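Local coordinates for protein PaxB (Photorhabdus luminescens, PDB 6EK4) that probably acts as one component of a two-component alpha-helical pore-forming toxin of the YaxAB type, at residues K201-N206 / G244-E249. Numbering follows the deposited sequence.
Sequences KDYIPN and GLKYIE
Tyr203 and Lys246 face each other as the non-hydrogen-bonded pair of a single antiparallel beta bridge, a worked example of how a loop can be pinned to a helix start in a predominantly helical protein. Two backbone bonds flank the pair: Ile204 N donates to Leu245 O at 2.8 Å, and Tyr247 N to Asp202 O at 3.2 Å. The CA-H groups of Tyr203 and Lys246 also lean on the carbonyls of Leu245 and Asp202. One water extends the pairing between Ile204 O and Leu245 N, while another links Asp202 O to Ile248 N.

Beside the bridge, the Lys246 chain runs over one face of the Tyr203 ring in a CH-pi contact, CG lying 4.1 Å from the ring centroid. Its CG sits anti to the carbonyl carbon (chi1 -61°) and the chain is extended from there, which carries CE to 3.6 Å from Tyr203 OH. Gly244 O meets the same ring at its edge, in plane.

Elsewhere, Ile204 bears on the Tyr247 ring through CG1, whereas its CD1 reaches Leu245 CD2 at 3.8 Å. Ile204 N stands over one face of the Tyr247 ring, offset toward its rim, and Pro205 CD lies 3.4 Å from Tyr247 OH. Val231 of helix 217-237 and Leu250 of helix 247-321 pack against both Ile204 and Leu245. The bridge thus joins the loop after helix 196-199 to the beginning of helix 247-321, where Lys246 is the N-cap residue; the centre of the contact lies about 65 Å from the centre of the elongated chain. Just beyond the N-cap, the Tyr247 hydroxyl hydrogen-bonds to Phe200 O.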
ATOM      1  N   LYS A 201      44.473  51.478  21.743  1.00 84.37           N
ATOM      2  CA  LYS A 201      43.208  52.208  21.681  1.00 86.52           C
ATOM      3  C   LYS A 201      42.463  51.931  20.380  1.00 86.86           C
ATOM      4  O   LYS A 201      43.073  51.893  19.311  1.00 86.81           O
ATOM      5  CB  LYS A 201      43.445  53.717  21.797  1.00 88.47           C
ATOM      6  CG  LYS A 201      44.045  54.169  23.116  1.00 90.03           C
ATOM      7  CD  LYS A 201      44.096  55.688  23.190  1.00 91.83           C
ATOM      8  CE  LYS A 201      44.692  56.171  24.502  1.00 92.99           C
ATOM      9  NZ  LYS A 201      44.548  57.645  24.668  1.00 93.95           N
ATOM     10  N   ASP A 202      41.150  51.732  20.485  1.00 87.44           N
ATOM     11  CA  ASP A 202      40.246  51.644  19.328  1.00 87.78           C
ATOM     12  C   ASP A 202      40.527  50.479  18.375  1.00 87.25           C
ATOM     13  O   ASP A 202      39.687  49.594  18.218  1.00 88.19           O
ATOM     14  CB  ASP A 202      40.238  52.965  18.545  1.00 88.60           C
ATOM     15  CG  ASP A 202      39.799  54.145  19.396  1.00 89.07           C
ATOM     16  OD1 ASP A 202      38.705  54.074  19.996  1.00 88.57           O
ATOM     17  OD2 ASP A 202      40.544  55.146  19.459  1.00 89.63           O
ATOM     18  N   TYR A 203      41.694  50.492  17.734  1.00 86.32           N
ATOM     19  CA  TYR A 203      42.041  49.478  16.736  1.00 85.82           C
ATOM     20  C   TYR A 203      42.714  48.252  17.345  1.00 84.41           C
ATOM     21  O   TYR A 203      43.467  48.357  18.314  1.00 84.05           O
ATOM     22  CB  TYR A 203      42.934  50.085  15.653  1.00 86.68           C
ATOM     23  CG  TYR A 203      42.207  51.092  14.796  1.00 88.34           C
ATOM     24  CD1 TYR A 203      42.248  52.451  15.095  1.00 89.18           C
ATOM     25  CD2 TYR A 203      41.456  50.684  13.697  1.00 89.21           C
ATOM     26  CE1 TYR A 203      41.575  53.378  14.315  1.00 90.41           C
ATOM     27  CE2 TYR A 203      40.779  51.602  12.910  1.00 90.52           C
ATOM     28  CZ  TYR A 203      40.841  52.947  13.223  1.00 90.89           C
ATOM     29  OH  TYR A 203      40.169  53.862  12.446  1.00 91.27           O
ATOM     30  N   ILE A 204      42.424  47.092  16.759  1.00 83.27           N
ATOM     31  CA  ILE A 204      43.012  45.822  17.176  1.00 82.76           C
ATOM     32  C   ILE A 204      44.494  45.828  16.802  1.00 83.21           C
ATOM     33  O   ILE A 204      44.850  46.292  15.717  1.00 83.38           O
ATOM     34  CB  ILE A 204      42.290  44.630  16.497  1.00 82.58           C
ATOM     35  CG1 ILE A 204      40.860  44.498  17.032  1.00 81.91           C
ATOM     36  CG2 ILE A 204      43.033  43.318  16.717  1.00 82.87           C
ATOM     37  CD1 ILE A 204      39.931  43.727  16.121  1.00 81.90           C
ATOM     38  N   PRO A 205      45.368  45.327  17.698  1.00 83.50           N
ATOM     39  CA  PRO A 205      46.796  45.323  17.380  1.00 84.81           C
ATOM     40  C   PRO A 205      47.146  44.444  16.181  1.00 86.56           C
ATOM     41  O   PRO A 205      46.525  43.400  15.974  1.00 85.60           O
ATOM     42  CB  PRO A 205      47.444  44.764  18.656  1.00 84.65           C
ATOM     43  CG  PRO A 205      46.355  44.027  19.354  1.00 83.66           C
ATOM     44  CD  PRO A 205      45.117  44.814  19.057  1.00 83.23           C
ATOM     45  N   ASN A 206      48.134  44.881  15.403  1.00 89.21           N
ATOM     46  CA  ASN A 206      48.642  44.096  14.280  1.00 90.94           C
ATOM     47  C   ASN A 206      49.389  42.860  14.768  1.00 90.51           C
ATOM     48  O   ASN A 206      49.671  42.716  15.959  1.00 89.19           O
ATOM     49  CB  ASN A 206      49.561  44.944  13.386  1.00 93.41           C
ATOM     50  CG  ASN A 206      48.798  45.750  12.349  1.00 95.20           C
ATOM     51  OD1 ASN A 206      49.254  45.907  11.217  1.00 97.56           O
ATOM     52  ND2 ASN A 206      47.630  46.263  12.728  1.00 95.08           N
ATOM     53  N   GLY A 244      42.503  49.317   9.175  1.00 89.11           N
ATOM     54  CA  GLY A 244      42.574  48.411  10.318  1.00 87.39           C
ATOM     55  C   GLY A 244      41.198  48.191  10.921  1.00 85.59           C
ATOM     56  O   GLY A 244      40.255  48.928  10.622  1.00 86.03           O
ATOM     57  N   LEU A 245      41.088  47.183  11.782  1.00 83.46           N
ATOM     58  CA  LEU A 245      39.806  46.784  12.358  1.00 81.80           C
ATOM     59  C   LEU A 245      39.667  47.271  13.798  1.00 80.64           C
ATOM     60  O   LEU A 245      40.572  47.081  14.611  1.00 80.49           O
ATOM     61  CB  LEU A 245      39.672  45.260  12.317  1.00 81.44           C
ATOM     62  CG  LEU A 245      38.301  44.661  12.638  1.00 80.76           C
ATOM     63  CD1 LEU A 245      37.262  45.087  11.612  1.00 81.48           C
ATOM     64  CD2 LEU A 245      38.392  43.144  12.709  1.00 80.49           C
ATOM     65  N   LYS A 246      38.533  47.900  14.103  1.00 80.06           N
ATOM     66  CA  LYS A 246      38.222  48.314  15.471  1.00 79.36           C
ATOM     67  C   LYS A 246      37.624  47.148  16.251  1.00 78.68           C
ATOM     68  O   LYS A 246      37.179  46.163  15.661  1.00 78.59           O
ATOM     69  CB  LYS A 246      37.239  49.487  15.475  1.00 79.86           C
ATOM     70  CG  LYS A 246      37.747  50.742  14.786  1.00 80.87           C
ATOM     71  CD  LYS A 246      36.958  51.963  15.233  1.00 81.49           C
ATOM     72  CE  LYS A 246      37.263  53.184  14.380  1.00 82.31           C
ATOM     73  NZ  LYS A 246      36.714  54.431  14.982  1.00 82.42           N
ATOM     74  N   TYR A 247      37.606  47.266  17.576  1.00 78.17           N
ATOM     75  CA  TYR A 247      37.038  46.222  18.433  1.00 77.38           C
ATOM     76  C   TYR A 247      35.522  46.150  18.270  1.00 77.99           C
ATOM     77  O   TYR A 247      34.957  45.059  18.178  1.00 77.74           O
ATOM     78  CB  TYR A 247      37.396  46.457  19.903  1.00 76.93           C
ATOM     79  CG  TYR A 247      38.886  46.503  20.168  1.00 76.54           C
ATOM     80  CD1 TYR A 247      39.665  45.353  20.081  1.00 76.18           C
ATOM     81  CD2 TYR A 247      39.513  47.695  20.508  1.00 76.67           C
ATOM     82  CE1 TYR A 247      41.029  45.393  20.321  1.00 76.23           C
ATOM     83  CE2 TYR A 247      40.874  47.746  20.747  1.00 76.71           C
ATOM     84  CZ  TYR A 247      41.629  46.594  20.654  1.00 76.61           C
ATOM     85  OH  TYR A 247      42.981  46.647  20.895  1.00 75.93           O
ATOM     86  N   ILE A 248      34.871  47.311  18.231  1.00 78.89           N
ATOM     87  CA  ILE A 248      33.423  47.380  17.998  1.00 79.90           C
ATOM     88  C   ILE A 248      33.029  46.819  16.628  1.00 80.06           C
ATOM     89  O   ILE A 248      31.936  46.274  16.469  1.00 80.39           O
ATOM     90  CB  ILE A 248      32.867  48.820  18.151  1.00 81.47           C
ATOM     91  CG1 ILE A 248      33.480  49.784  17.117  1.00 82.23           C
ATOM     92  CG2 ILE A 248      33.096  49.334  19.566  1.00 81.94           C
ATOM     93  CD1 ILE A 248      32.602  50.045  15.909  1.00 83.13           C
ATOM     94  N   GLU A 249      33.920  46.955  15.647  1.00 80.18           N
ATOM     95  CA  GLU A 249      33.691  46.407  14.308  1.00 80.53           C
ATOM     96  C   GLU A 249      33.804  44.877  14.306  1.00 79.53           C
ATOM     97  O   GLU A 249      33.128  44.203  13.529  1.00 79.10           O
ATOM     98  CB  GLU A 249      34.661  47.030  13.297  1.00 81.45           C
ATOM     99  CG  GLU A 249      34.391  48.507  13.035  1.00 83.24           C
ATOM    100  CD  GLU A 249      35.452  49.175  12.177  1.00 85.00           C
ATOM    101  OE1 GLU A 249      36.218  48.463  11.492  1.00 85.81           O
ATOM    102  OE2 GLU A 249      35.517  50.423  12.183  1.00 86.20           O
TER
HETATM  103  O   HOH W   1      36.685  49.791  18.993  1.00 56.92           O
HETATM  104  O   HOH W   2      43.089  46.089  13.256  1.00 78.70           O